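Local coordinates for sugar-binding transport ATP-binding protein (Pyrococcus horikoshii, PDB 1V43) that binds ATP and is probably the subunit whose ATP hydrolysis drives an ABC-type sugar importer, at residues D119-W124 and V157-V162; L231-V236 and M359-D364; M247-V252 and T283-I288. One frame throughout, in Å; residues are numbered along the deposited sequence.

Interaction 1 (D119-W124 and V157-V162)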
ATOM      1  N   ASP A 119     -24.544  32.190   8.013  1.00 48.41           N
ATOM      2  CA  ASP A 119     -25.464  31.069   7.932  1.00 42.82           C
ATOM      3  C   ASP A 119     -25.624  30.551   6.513  1.00 39.62           C
ATOM      4  O   ASP A 119     -25.754  29.345   6.310  1.00 33.99           O
ATOM      5  CB  ASP A 119     -26.834  31.433   8.481  1.00 39.84           C
ATOM      6  CG  ASP A 119     -27.698  30.203   8.721  1.00 40.90           C
ATOM      7  OD1 ASP A 119     -27.459  29.492   9.720  1.00 36.03           O
ATOM      8  OD2 ASP A 119     -28.595  29.935   7.902  1.00 31.77           O
ATOM      9  N   LYS A 120     -25.626  31.452   5.534  1.00 37.57           N
ATOM     10  CA  LYS A 120     -25.763  31.037   4.142  1.00 39.90           C
ATOM     11  C   LYS A 120     -24.563  30.193   3.692  1.00 41.08           C
ATOM     12  O   LYS A 120     -24.736  29.156   3.054  1.00 39.28           O
ATOM     13  CB  LYS A 120     -25.880  32.250   3.215  1.00 44.30           C
ATOM     14  CG  LYS A 120     -26.007  31.855   1.750  1.00 49.72           C
ATOM     15  CD  LYS A 120     -25.950  33.046   0.815  1.00 62.08           C
ATOM     16  CE  LYS A 120     -26.236  32.619  -0.623  1.00 66.87           C
ATOM     17  NZ  LYS A 120     -25.286  31.584  -1.125  1.00 72.83           N
ATOM     18  N   ARG A 121     -23.356  30.649   4.026  1.00 37.89           N
ATOM     19  CA  ARG A 121     -22.118  29.954   3.662  1.00 38.72           C
ATOM     20  C   ARG A 121     -21.986  28.593   4.349  1.00 38.64           C
ATOM     21  O   ARG A 121     -21.631  27.598   3.699  1.00 37.08           O
ATOM     22  CB  ARG A 121     -20.906  30.818   4.020  1.00 43.55           C
ATOM     23  CG  ARG A 121     -20.901  32.179   3.357  1.00 48.95           C
ATOM     24  CD  ARG A 121     -19.924  33.115   4.053  1.00 62.99           C
ATOM     25  NE  ARG A 121     -18.592  33.093   3.460  1.00 72.27           N
ATOM     26  CZ  ARG A 121     -18.310  33.567   2.249  1.00 77.59           C
ATOM     27  NH1 ARG A 121     -19.270  34.101   1.502  1.00 77.24           N
ATOM     28  NH2 ARG A 121     -17.067  33.513   1.788  1.00 72.89           N
ATOM     29  N   VAL A 122     -22.253  28.552   5.659  1.00 32.04           N
ATOM     30  CA  VAL A 122     -22.177  27.298   6.412  1.00 28.64           C
ATOM     31  C   VAL A 122     -23.101  26.260   5.775  1.00 25.82           C
ATOM     32  O   VAL A 122     -22.689  25.131   5.548  1.00 28.59           O
ATOM     33  CB  VAL A 122     -22.549  27.498   7.913  1.00 30.82           C
ATOM     34  CG1 VAL A 122     -22.654  26.152   8.627  1.00 25.09           C
ATOM     35  CG2 VAL A 122     -21.481  28.319   8.595  1.00 28.40           C
ATOM     36  N   ARG A 123     -24.332  26.657   5.460  1.00 28.36           N
ATOM     37  CA  ARG A 123     -25.302  25.766   4.820  1.00 28.50           C
ATOM     38  C   ARG A 123     -24.747  25.276   3.479  1.00 31.08           C
ATOM     39  O   ARG A 123     -24.806  24.083   3.161  1.00 25.49           O
ATOM     40  CB  ARG A 123     -26.633  26.495   4.579  1.00 30.38           C
ATOM     41  CG  ARG A 123     -27.504  26.694   5.832  1.00 39.34           C
ATOM     42  CD  ARG A 123     -28.704  27.625   5.555  1.00 34.88           C
ATOM     43  NE  ARG A 123     -29.607  27.738   6.700  1.00 34.25           N
ATOM     44  CZ  ARG A 123     -30.738  27.048   6.843  1.00 35.45           C
ATOM     45  NH1 ARG A 123     -31.124  26.190   5.909  1.00 22.36           N
ATOM     46  NH2 ARG A 123     -31.483  27.208   7.927  1.00 31.06           N
ATOM     47  N   TRP A 124     -24.206  26.208   2.695  1.00 28.88           N
ATOM     48  CA  TRP A 124     -23.635  25.889   1.383  1.00 29.33           C
ATOM     49  C   TRP A 124     -22.475  24.884   1.512  1.00 25.10           C
ATOM     50  O   TRP A 124     -22.454  23.861   0.838  1.00 31.48           O
ATOM     51  CB  TRP A 124     -23.158  27.190   0.721  1.00 30.57           C
ATOM     52  CG  TRP A 124     -22.234  27.027  -0.474  1.00 32.02           C
ATOM     53  CD1 TRP A 124     -22.590  26.733  -1.765  1.00 34.64           C
ATOM     54  CD2 TRP A 124     -20.812  27.213  -0.484  1.00 32.61           C
ATOM     55  NE1 TRP A 124     -21.474  26.732  -2.579  1.00 31.98           N
ATOM     56  CE2 TRP A 124     -20.372  27.024  -1.821  1.00 35.46           C
ATOM     57  CE3 TRP A 124     -19.865  27.527   0.505  1.00 27.28           C
ATOM     58  CZ2 TRP A 124     -19.024  27.139  -2.192  1.00 29.55           C
ATOM     59  CZ3 TRP A 124     -18.519  27.638   0.133  1.00 29.77           C
ATOM     60  CH2 TRP A 124     -18.117  27.447  -1.206  1.00 30.77           C
ATOM     61  N   VAL A 157     -15.316  27.139   3.377  1.00 30.96           N
ATOM     62  CA  VAL A 157     -16.349  28.106   3.761  1.00 37.86           C
ATOM     63  C   VAL A 157     -15.983  29.570   3.485  1.00 41.17           C
ATOM     64  O   VAL A 157     -16.874  30.398   3.270  1.00 38.59           O
ATOM     65  CB  VAL A 157     -16.764  27.941   5.260  1.00 37.76           C
ATOM     66  CG1 VAL A 157     -15.828  28.709   6.162  1.00 39.06           C
ATOM     67  CG2 VAL A 157     -18.214  28.386   5.455  1.00 37.85           C
ATOM     68  N   VAL A 158     -14.685  29.885   3.470  1.00 37.85           N
ATOM     69  CA  VAL A 158     -14.243  31.256   3.203  1.00 37.32           C
ATOM     70  C   VAL A 158     -14.170  31.565   1.711  1.00 37.65           C
ATOM     71  O   VAL A 158     -13.905  32.700   1.316  1.00 42.55           O
ATOM     72  CB  VAL A 158     -12.849  31.552   3.827  1.00 38.74           C
ATOM     73  CG1 VAL A 158     -12.892  31.311   5.332  1.00 38.93           C
ATOM     74  CG2 VAL A 158     -11.780  30.679   3.184  1.00 34.41           C
ATOM     75  N   GLU A 159     -14.404  30.558   0.880  1.00 32.54           N
ATOM     76  CA  GLU A 159     -14.350  30.747  -0.566  1.00 37.94           C
ATOM     77  C   GLU A 159     -12.964  31.279  -0.971  1.00 36.57           C
ATOM     78  O   GLU A 159     -12.831  32.351  -1.561  1.00 39.60           O
ATOM     79  CB  GLU A 159     -15.440  31.725  -1.002  1.00 41.39           C
ATOM     80  CG  GLU A 159     -16.825  31.384  -0.473  1.00 53.16           C
ATOM     81  CD  GLU A 159     -17.919  32.188  -1.150  1.00 61.16           C
ATOM     82  OE1 GLU A 159     -18.355  31.794  -2.254  1.00 63.39           O
ATOM     83  OE2 GLU A 159     -18.329  33.223  -0.586  1.00 61.96           O
ATOM     84  N   PRO A 160     -11.917  30.506  -0.681  1.00 30.75           N
ATOM     85  CA  PRO A 160     -10.550  30.907  -1.007  1.00 28.59           C
ATOM     86  C   PRO A 160     -10.324  30.948  -2.505  1.00 29.03           C
ATOM     87  O   PRO A 160     -11.012  30.252  -3.254  1.00 26.70           O
ATOM     88  CB  PRO A 160      -9.728  29.815  -0.349  1.00 19.37           C
ATOM     89  CG  PRO A 160     -10.549  28.596  -0.679  1.00 22.31           C
ATOM     90  CD  PRO A 160     -11.977  29.062  -0.379  1.00 25.48           C
ATOM     91  N   ASP A 161      -9.376  31.774  -2.942  1.00 25.53           N
ATOM     92  CA  ASP A 161      -9.040  31.845  -4.359  1.00 26.95           C
ATOM     93  C   ASP A 161      -8.076  30.705  -4.640  1.00 24.14           C
ATOM     94  O   ASP A 161      -7.924  30.276  -5.768  1.00 21.47           O
ATOM     95  CB  ASP A 161      -8.365  33.174  -4.714  1.00 36.68           C
ATOM     96  CG  ASP A 161      -9.334  34.339  -4.701  1.00 40.70           C
ATOM     97  OD1 ASP A 161     -10.510  34.128  -5.065  1.00 40.59           O
ATOM     98  OD2 ASP A 161      -8.925  35.462  -4.340  1.00 47.14           O
ATOM     99  N   VAL A 162      -7.423  30.220  -3.591  1.00 22.88           N
ATOM    100  CA  VAL A 162      -6.474  29.127  -3.714  1.00 17.29           C
ATOM    101  C   VAL A 162      -6.601  28.231  -2.486  1.00 23.98           C
ATOM    102  O   VAL A 162      -6.553  28.700  -1.340  1.00 21.57           O
ATOM    103  CB  VAL A 162      -5.020  29.652  -3.824  1.00 23.70           C
ATOM    104  CG1 VAL A 162      -4.069  28.486  -3.983  1.00 23.37           C
ATOM    105  CG2 VAL A 162      -4.884  30.599  -5.029  1.00 18.67           C
TER

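Interaction 2 (L231-V236 and M359-D364)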
ATOM      1  N   LEU A 231       3.378   6.960 -17.966  1.00 22.98           N
ATOM      2  CA  LEU A 231       3.812   6.362 -19.231  1.00 25.92           C
ATOM      3  C   LEU A 231       5.098   6.962 -19.761  1.00 31.39           C
ATOM      4  O   LEU A 231       5.858   6.286 -20.457  1.00 28.17           O
ATOM      5  CB  LEU A 231       2.740   6.512 -20.313  1.00 24.16           C
ATOM      6  CG  LEU A 231       1.430   5.754 -20.109  1.00 31.17           C
ATOM      7  CD1 LEU A 231       0.463   6.114 -21.232  1.00 30.34           C
ATOM      8  CD2 LEU A 231       1.702   4.256 -20.073  1.00 28.20           C
ATOM      9  N   ARG A 232       5.351   8.226 -19.441  1.00 26.71           N
ATOM     10  CA  ARG A 232       6.561   8.859 -19.947  1.00 30.02           C
ATOM     11  C   ARG A 232       7.390   9.636 -18.929  1.00 27.63           C
ATOM     12  O   ARG A 232       7.543  10.847 -19.026  1.00 21.65           O
ATOM     13  CB  ARG A 232       6.203   9.745 -21.151  1.00 28.73           C
ATOM     14  CG  ARG A 232       5.819   8.928 -22.394  1.00 32.01           C
ATOM     15  CD  ARG A 232       5.214   9.773 -23.509  1.00 40.13           C
ATOM     16  NE  ARG A 232       3.829  10.152 -23.224  1.00 58.55           N
ATOM     17  CZ  ARG A 232       2.785   9.325 -23.291  1.00 60.21           C
ATOM     18  NH1 ARG A 232       2.950   8.053 -23.644  1.00 59.50           N
ATOM     19  NH2 ARG A 232       1.572   9.769 -22.990  1.00 55.85           N
ATOM     20  N   PRO A 233       7.931   8.937 -17.921  1.00 27.00           N
ATOM     21  CA  PRO A 233       8.748   9.629 -16.921  1.00 28.91           C
ATOM     22  C   PRO A 233       9.980  10.180 -17.648  1.00 33.03           C
ATOM     23  O   PRO A 233      10.601   9.460 -18.425  1.00 30.34           O
ATOM     24  CB  PRO A 233       9.112   8.513 -15.951  1.00 25.99           C
ATOM     25  CG  PRO A 233       9.224   7.318 -16.869  1.00 28.69           C
ATOM     26  CD  PRO A 233       7.985   7.477 -17.733  1.00 24.39           C
ATOM     27  N   ASN A 234      10.338  11.440 -17.421  1.00 32.68           N
ATOM     28  CA  ASN A 234      11.493  11.980 -18.124  1.00 35.39           C
ATOM     29  C   ASN A 234      12.829  11.651 -17.455  1.00 42.25           C
ATOM     30  O   ASN A 234      13.866  12.178 -17.851  1.00 40.98           O
ATOM     31  CB  ASN A 234      11.367  13.490 -18.288  1.00 30.23           C
ATOM     32  CG  ASN A 234      11.372  14.214 -16.971  1.00 35.76           C
ATOM     33  OD1 ASN A 234      11.970  13.755 -15.997  1.00 33.25           O
ATOM     34  ND2 ASN A 234      10.717  15.363 -16.933  1.00 34.80           N
ATOM     35  N   SER A 235      12.808  10.775 -16.452  1.00 40.44           N
ATOM     36  CA  SER A 235      14.039  10.405 -15.756  1.00 40.88           C
ATOM     37  C   SER A 235      13.868   9.170 -14.872  1.00 36.77           C
ATOM     38  O   SER A 235      12.750   8.727 -14.613  1.00 38.68           O
ATOM     39  CB  SER A 235      14.517  11.571 -14.900  1.00 34.07           C
ATOM     40  OG  SER A 235      13.521  11.908 -13.951  1.00 38.33           O
ATOM     41  N   VAL A 236      14.981   8.616 -14.409  1.00 39.98           N
ATOM     42  CA  VAL A 236      14.938   7.440 -13.546  1.00 36.40           C
ATOM     43  C   VAL A 236      14.173   7.751 -12.256  1.00 37.20           C
ATOM     44  O   VAL A 236      13.298   6.982 -11.849  1.00 35.37           O
ATOM     45  CB  VAL A 236      16.359   6.953 -13.179  1.00 41.00           C
ATOM     46  CG1 VAL A 236      16.277   5.803 -12.184  1.00 27.61           C
ATOM     47  CG2 VAL A 236      17.092   6.504 -14.436  1.00 35.99           C
ATOM     48  N   MET A 359       6.516  -0.674 -24.157  1.00 30.56           N
ATOM     49  CA  MET A 359       6.471  -0.062 -22.828  1.00 36.84           C
ATOM     50  C   MET A 359       7.870   0.064 -22.216  1.00 39.85           C
ATOM     51  O   MET A 359       8.012   0.303 -21.021  1.00 38.48           O
ATOM     52  CB  MET A 359       5.592  -0.888 -21.879  1.00 33.65           C
ATOM     53  CG  MET A 359       4.136  -1.024 -22.304  1.00 36.18           C
ATOM     54  SD  MET A 359       3.328   0.564 -22.595  1.00 47.35           S
ATOM     55  CE  MET A 359       2.790   0.969 -21.027  1.00 47.13           C
ATOM     56  N   ILE A 360       8.898  -0.086 -23.040  1.00 33.53           N
ATOM     57  CA  ILE A 360      10.269  -0.008 -22.556  1.00 40.32           C
ATOM     58  C   ILE A 360      10.818   1.410 -22.456  1.00 35.63           C
ATOM     59  O   ILE A 360      10.382   2.308 -23.167  1.00 42.48           O
ATOM     60  CB  ILE A 360      11.195  -0.862 -23.451  1.00 45.95           C
ATOM     61  CG1 ILE A 360      11.013  -2.338 -23.091  1.00 44.73           C
ATOM     62  CG2 ILE A 360      12.638  -0.414 -23.318  1.00 48.68           C
ATOM     63  CD1 ILE A 360      11.931  -3.277 -23.829  1.00 44.23           C
ATOM     64  N   HIS A 361      11.766   1.601 -21.549  1.00 31.77           N
ATOM     65  CA  HIS A 361      12.409   2.899 -21.358  1.00 34.58           C
ATOM     66  C   HIS A 361      13.931   2.712 -21.343  1.00 37.98           C
ATOM     67  O   HIS A 361      14.434   1.623 -21.052  1.00 35.31           O
ATOM     68  CB  HIS A 361      11.964   3.533 -20.031  1.00 31.47           C
ATOM     69  CG  HIS A 361      10.483   3.712 -19.911  1.00 36.03           C
ATOM     70  ND1 HIS A 361       9.819   4.807 -20.425  1.00 40.42           N
ATOM     71  CD2 HIS A 361       9.528   2.900 -19.396  1.00 33.99           C
ATOM     72  CE1 HIS A 361       8.520   4.658 -20.233  1.00 33.32           C
ATOM     73  NE2 HIS A 361       8.318   3.510 -19.611  1.00 43.38           N
ATOM     74  N   VAL A 362      14.652   3.784 -21.661  1.00 40.33           N
ATOM     75  CA  VAL A 362      16.110   3.784 -21.672  1.00 37.63           C
ATOM     76  C   VAL A 362      16.551   5.142 -21.132  1.00 37.40           C
ATOM     77  O   VAL A 362      16.143   6.174 -21.650  1.00 45.31           O
ATOM     78  CB  VAL A 362      16.674   3.637 -23.101  1.00 42.31           C
ATOM     79  CG1 VAL A 362      18.203   3.511 -23.033  1.00 34.39           C
ATOM     80  CG2 VAL A 362      16.046   2.435 -23.804  1.00 39.39           C
ATOM     81  N   PHE A 363      17.368   5.148 -20.088  1.00 36.16           N
ATOM     82  CA  PHE A 363      17.826   6.405 -19.507  1.00 35.26           C
ATOM     83  C   PHE A 363      19.354   6.525 -19.574  1.00 40.83           C
ATOM     84  O   PHE A 363      20.079   5.546 -19.359  1.00 38.55           O
ATOM     85  CB  PHE A 363      17.390   6.513 -18.032  1.00 38.25           C
ATOM     86  CG  PHE A 363      15.928   6.220 -17.787  1.00 38.58           C
ATOM     87  CD1 PHE A 363      15.464   4.907 -17.727  1.00 30.61           C
ATOM     88  CD2 PHE A 363      15.015   7.261 -17.600  1.00 42.20           C
ATOM     89  CE1 PHE A 363      14.111   4.632 -17.482  1.00 31.96           C
ATOM     90  CE2 PHE A 363      13.658   7.002 -17.357  1.00 32.03           C
ATOM     91  CZ  PHE A 363      13.210   5.682 -17.298  1.00 38.77           C
ATOM     92  N   ASP A 364      19.842   7.721 -19.878  1.00 39.27           N
ATOM     93  CA  ASP A 364      21.280   7.952 -19.919  1.00 44.19           C
ATOM     94  C   ASP A 364      21.791   7.571 -18.539  1.00 43.20           C
ATOM     95  O   ASP A 364      21.217   7.983 -17.540  1.00 47.85           O
ATOM     96  CB  ASP A 364      21.574   9.426 -20.180  1.00 45.94           C
ATOM     97  CG  ASP A 364      23.054   9.733 -20.152  1.00 39.60           C
ATOM     98  OD1 ASP A 364      23.655   9.675 -19.060  1.00 44.23           O
ATOM     99  OD2 ASP A 364      23.612  10.021 -21.229  1.00 44.72           O
TER

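Interaction 3 (M247-V252 and T283-I288)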
ATOM      1  N   MET A 247       9.478   0.302 -11.280  1.00 25.67           N
ATOM      2  CA  MET A 247       9.954  -0.062 -12.612  1.00 23.80           C
ATOM      3  C   MET A 247      11.312  -0.739 -12.482  1.00 28.54           C
ATOM      4  O   MET A 247      12.157  -0.279 -11.718  1.00 32.90           O
ATOM      5  CB  MET A 247      10.124   1.185 -13.474  1.00 26.29           C
ATOM      6  CG  MET A 247      10.882   0.937 -14.786  1.00 25.22           C
ATOM      7  SD  MET A 247      11.133   2.457 -15.776  1.00 27.99           S
ATOM      8  CE  MET A 247       9.420   2.910 -16.139  1.00 22.05           C
ATOM      9  N   ASN A 248      11.525  -1.825 -13.218  1.00 30.55           N
ATOM     10  CA  ASN A 248      12.809  -2.520 -13.182  1.00 30.14           C
ATOM     11  C   ASN A 248      13.851  -1.675 -13.917  1.00 30.99           C
ATOM     12  O   ASN A 248      13.635  -1.273 -15.058  1.00 38.39           O
ATOM     13  CB  ASN A 248      12.696  -3.885 -13.865  1.00 31.81           C
ATOM     14  CG  ASN A 248      11.715  -4.799 -13.175  1.00 30.34           C
ATOM     15  OD1 ASN A 248      10.627  -5.075 -13.688  1.00 34.59           O
ATOM     16  ND2 ASN A 248      12.083  -5.262 -11.992  1.00 24.75           N
ATOM     17  N   ILE A 249      14.969  -1.392 -13.258  1.00 30.44           N
ATOM     18  CA  ILE A 249      16.042  -0.608 -13.872  1.00 32.53           C
ATOM     19  C   ILE A 249      17.283  -1.494 -14.030  1.00 36.69           C
ATOM     20  O   ILE A 249      17.905  -1.895 -13.050  1.00 35.37           O
ATOM     21  CB  ILE A 249      16.401   0.633 -13.013  1.00 32.30           C
ATOM     22  CG1 ILE A 249      15.179   1.548 -12.859  1.00 23.06           C
ATOM     23  CG2 ILE A 249      17.520   1.413 -13.669  1.00 34.69           C
ATOM     24  CD1 ILE A 249      14.681   2.120 -14.167  1.00 22.36           C
ATOM     25  N   LEU A 250      17.630  -1.803 -15.274  1.00 38.38           N
ATOM     26  CA  LEU A 250      18.781  -2.654 -15.543  1.00 42.59           C
ATOM     27  C   LEU A 250      19.857  -1.976 -16.379  1.00 40.32           C
ATOM     28  O   LEU A 250      19.576  -1.379 -17.412  1.00 45.34           O
ATOM     29  CB  LEU A 250      18.335  -3.934 -16.257  1.00 41.65           C
ATOM     30  CG  LEU A 250      17.325  -4.813 -15.524  1.00 34.37           C
ATOM     31  CD1 LEU A 250      17.145  -6.119 -16.284  1.00 32.49           C
ATOM     32  CD2 LEU A 250      17.806  -5.075 -14.115  1.00 34.92           C
ATOM     33  N   GLU A 251      21.095  -2.092 -15.926  1.00 40.66           N
ATOM     34  CA  GLU A 251      22.234  -1.506 -16.622  1.00 46.38           C
ATOM     35  C   GLU A 251      22.572  -2.348 -17.850  1.00 41.60           C
ATOM     36  O   GLU A 251      22.804  -3.542 -17.730  1.00 41.88           O
ATOM     37  CB  GLU A 251      23.423  -1.461 -15.667  1.00 51.59           C
ATOM     38  CG  GLU A 251      24.597  -0.645 -16.138  1.00 69.44           C
ATOM     39  CD  GLU A 251      25.645  -0.487 -15.051  1.00 76.86           C
ATOM     40  OE1 GLU A 251      26.722   0.074 -15.344  1.00 79.89           O
ATOM     41  OE2 GLU A 251      25.390  -0.923 -13.904  1.00 77.61           O
ATOM     42  N   VAL A 252      22.581  -1.740 -19.033  1.00 40.11           N
ATOM     43  CA  VAL A 252      22.903  -2.484 -20.247  1.00 46.36           C
ATOM     44  C   VAL A 252      23.767  -1.718 -21.265  1.00 52.05           C
ATOM     45  O   VAL A 252      23.975  -0.509 -21.141  1.00 48.78           O
ATOM     46  CB  VAL A 252      21.623  -2.970 -20.965  1.00 40.08           C
ATOM     47  CG1 VAL A 252      20.792  -3.826 -20.018  1.00 41.98           C
ATOM     48  CG2 VAL A 252      20.825  -1.789 -21.479  1.00 38.21           C
ATOM     49  N   THR A 283      27.077   2.405 -22.148  1.00 51.06           N
ATOM     50  CA  THR A 283      26.121   1.876 -21.177  1.00 53.58           C
ATOM     51  C   THR A 283      24.971   2.840 -20.860  1.00 53.32           C
ATOM     52  O   THR A 283      25.175   4.039 -20.658  1.00 52.38           O
ATOM     53  CB  THR A 283      26.810   1.514 -19.852  1.00 55.36           C
ATOM     54  OG1 THR A 283      27.723   0.432 -20.066  1.00 64.44           O
ATOM     55  CG2 THR A 283      25.780   1.101 -18.814  1.00 57.12           C
ATOM     56  N   VAL A 284      23.761   2.292 -20.809  1.00 52.07           N
ATOM     57  CA  VAL A 284      22.562   3.064 -20.511  1.00 42.81           C
ATOM     58  C   VAL A 284      21.711   2.281 -19.520  1.00 44.25           C
ATOM     59  O   VAL A 284      21.975   1.110 -19.268  1.00 42.90           O
ATOM     60  CB  VAL A 284      21.740   3.331 -21.787  1.00 44.12           C
ATOM     61  CG1 VAL A 284      22.515   4.248 -22.712  1.00 46.67           C
ATOM     62  CG2 VAL A 284      21.417   2.019 -22.499  1.00 39.58           C
ATOM     63  N   LEU A 285      20.699   2.922 -18.945  1.00 42.13           N
ATOM     64  CA  LEU A 285      19.844   2.243 -17.987  1.00 38.91           C
ATOM     65  C   LEU A 285      18.547   1.826 -18.683  1.00 41.82           C
ATOM     66  O   LEU A 285      17.823   2.661 -19.228  1.00 40.19           O
ATOM     67  CB  LEU A 285      19.556   3.161 -16.795  1.00 34.89           C
ATOM     68  CG  LEU A 285      20.791   3.632 -16.017  1.00 43.57           C
ATOM     69  CD1 LEU A 285      20.367   4.515 -14.864  1.00 36.44           C
ATOM     70  CD2 LEU A 285      21.583   2.430 -15.494  1.00 43.83           C
ATOM     71  N   PHE A 286      18.297   0.522 -18.686  1.00 37.46           N
ATOM     72  CA  PHE A 286      17.113  -0.083 -19.291  1.00 37.46           C
ATOM     73  C   PHE A 286      16.012  -0.165 -18.231  1.00 36.96           C
ATOM     74  O   PHE A 286      16.278  -0.493 -17.080  1.00 36.70           O
ATOM     75  CB  PHE A 286      17.458  -1.493 -19.776  1.00 36.66           C
ATOM     76  CG  PHE A 286      16.267  -2.309 -20.207  1.00 40.06           C
ATOM     77  CD1 PHE A 286      15.629  -2.055 -21.413  1.00 40.51           C
ATOM     78  CD2 PHE A 286      15.798  -3.345 -19.413  1.00 36.20           C
ATOM     79  CE1 PHE A 286      14.546  -2.825 -21.822  1.00 40.96           C
ATOM     80  CE2 PHE A 286      14.717  -4.117 -19.816  1.00 38.42           C
ATOM     81  CZ  PHE A 286      14.092  -3.856 -21.024  1.00 34.93           C
ATOM     82  N   GLY A 287      14.780   0.124 -18.624  1.00 33.05           N
ATOM     83  CA  GLY A 287      13.689   0.070 -17.675  1.00 31.04           C
ATOM     84  C   GLY A 287      12.402  -0.494 -18.248  1.00 30.53           C
ATOM     85  O   GLY A 287      12.005  -0.163 -19.367  1.00 29.81           O
ATOM     86  N   ILE A 288      11.755  -1.371 -17.487  1.00 26.29           N
ATOM     87  CA  ILE A 288      10.483  -1.948 -17.905  1.00 28.94           C
ATOM     88  C   ILE A 288       9.727  -2.245 -16.624  1.00 23.04           C
ATOM     89  O   ILE A 288      10.297  -2.803 -15.692  1.00 28.54           O
ATOM     90  CB  ILE A 288      10.669  -3.226 -18.767  1.00 36.63           C
ATOM     91  CG1 ILE A 288       9.303  -3.696 -19.260  1.00 32.65           C
ATOM     92  CG2 ILE A 288      11.393  -4.313 -17.985  1.00 37.09           C
ATOM     93  CD1 ILE A 288       9.371  -4.898 -20.137  1.00 46.77           C
TER

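Interaction 1 (D119-W124 and V157-V162)
R121 extends its guanidinium from helix 115-128 over the chain turn at V157-E159, the short link between helix 147-156, which follows the LSGGQ signature sequence, and strand 162-166, which carries the Walker B sequence of the ABC ATPase fold. NH1 of R121 forms a salt bridge with OE2 of E159, modelled at 2.5 Å; OE2 is crowded in the model, so the exact length is doubtful. As modelled, the two side chains cross at about a right angle, with guanidinium and carboxylate planes 65° apart. Two backbone carbonyls come near the same group: V157 O lies 3.2 Å from R121 NE, and V158 O sits in plane at the guanidinium edge, 3.3 Å from NH2. The bend that swings the guanidinium round to them is at the CG-CD bond of R121, chi3 92°.

Nearer the helix backbone the contact is apolar. CG2 of V157 lies 3.9 Å from CB of R121. W124, one turn on from R121, adds its six-membered ring: CZ3 stands 4.2 Å from E159 CG, and the CA of V157 meets the ring edge. E159 has left helical geometry, with positive phi, and from there its side chain runs back toward the helix.

Further out, OE1 of E159 accepts a hydrogen bond from V6 N near the start of the chain, so OE1 is anchored independently of the less certain OE2 contact. E117 gives R121 NH1 a second, weak ion pair, and L108 packs on both R121 and V157. Elsewhere on the helix, D119 bonds Y101 OH through OD1, and its OD2 takes R123 NE at 2.7 Å on the syn side, one turn along.

Interaction 2 (L231-V236 and M359-D364)
H361 and F363, alternate residues of strand 361-364, turn their rings toward the loop 231-236, and each meets it differently. The imidazole presents an edge: CE1 lies 3.1 Å from L231 O, with that oxygen in the plane of the ring. P233 comes from the opposite direction and sets its CG over one imidazole face, toward the rim, while its CD stands 3.8 Å from H361 CE1. ND1 of H361 is buried with no partner in the model.

F363 takes V236 over a face instead. CG2 of V236 makes an off-centre CH-pi contact, 4.0 Å from the ring centroid and 30° off the normal, and V236 CA lies over the same ring toward its rim. V236 holds CG2 anti to its carbonyl carbon and CG1 anti to its backbone N (chi1 175°), and it is the CG2 branch that touches F363. The S235 backbone meets the CD2-CE2 side of the ring: its N lies in plane at the edge, and its carbonyl carbon comes obliquely to 3.3 Å from CE2 of F363. S235 is the N-cap residue of helix 236-241, so the phenyl ring packs against the very start of that helix. At the far end, L231 CD2 and M359 CE touch methyl to methyl at 3.6 Å, M359 curling back through bends at chi2 and chi3.

The contact thus joins the ATP-binding part of the chain to the MalK-type OB-fold part. Strand 361-364 lies beside 283-288, whose L285 also touches V236; the C-terminal I371 and V372 bond to V362, and A239 of helix 236-241 packs on both P233 and F363.

Interaction 3 (M247-V252 and T283-I288)
F286 O takes L250 N at 2.6 Å (165° at the hydrogen); the CA of I249, on the same side, adds a weaker CA-H...O contact to F286 O at 3.2 Å. F286 N returns the bond to L250 O, also at 2.6 Å, making L250-F286 the central hydrogen-bonded pair of an antiparallel ladder. N248-I288 and V252-V284 are the other two, with I249-G287 and E251-L285 as non-hydrogen-bonded pairs between. V252 N to V284 O is the straightest bond, 178° at the hydrogen.

L250, V252, V284 and F286 lie on one face of the sheet, with N248 and I288. V252 CG2 touches both F286 CB, at 3.8 Å, and V284 CG2, while L250 CB sits at the edge of the phenyl ring. On the reverse face I249 CG2 touches L285 CB, and E251 CG rests on T283 CG2 at 3.4 Å; the E251 carboxylate goes on to salt bridges with K365 and R262.

M247, just ahead of strand 248-255, carries its CG anti to the backbone N (chi1 168°), which lays the thioether along the neighbouring strand, SD 4.0 Å from G287 CA. A CB at G287 would collide with this sulfur. An alanine in place of M247 would remove the thioether and would probably leave a gap over G287 and beside H361.

In this OB-fold sheet, strand 258-261 flanks 248-255 and strand 361-364 flanks 283-288. Strand 333-340 packs on N248 and L250, while F264 and I266 of strand 264-267 cover V252 and F286.

How the interactions relate
Interactions 2 and 3 adjoin, with centres about 9 Å apart. Strands 361-364 and 283-288 are sheet neighbours, with probable hydrogen bonds from F363 N to L285 O (2.7 Å) and from H361 N to G287 O (2.8 Å); M247 CE packs against H361 CD2. Strand 283-288 is thus shared: it pairs with 248-252 on one edge and with the strand of interaction 2 on the other. Interaction 1 stands apart, within the ATP-binding part and across the chain's centre, its own centre about 43 Å from that of interaction 2 and 50 Å from that of interaction 3. All three lie away from the ATP site residues at F21 and G47-T52.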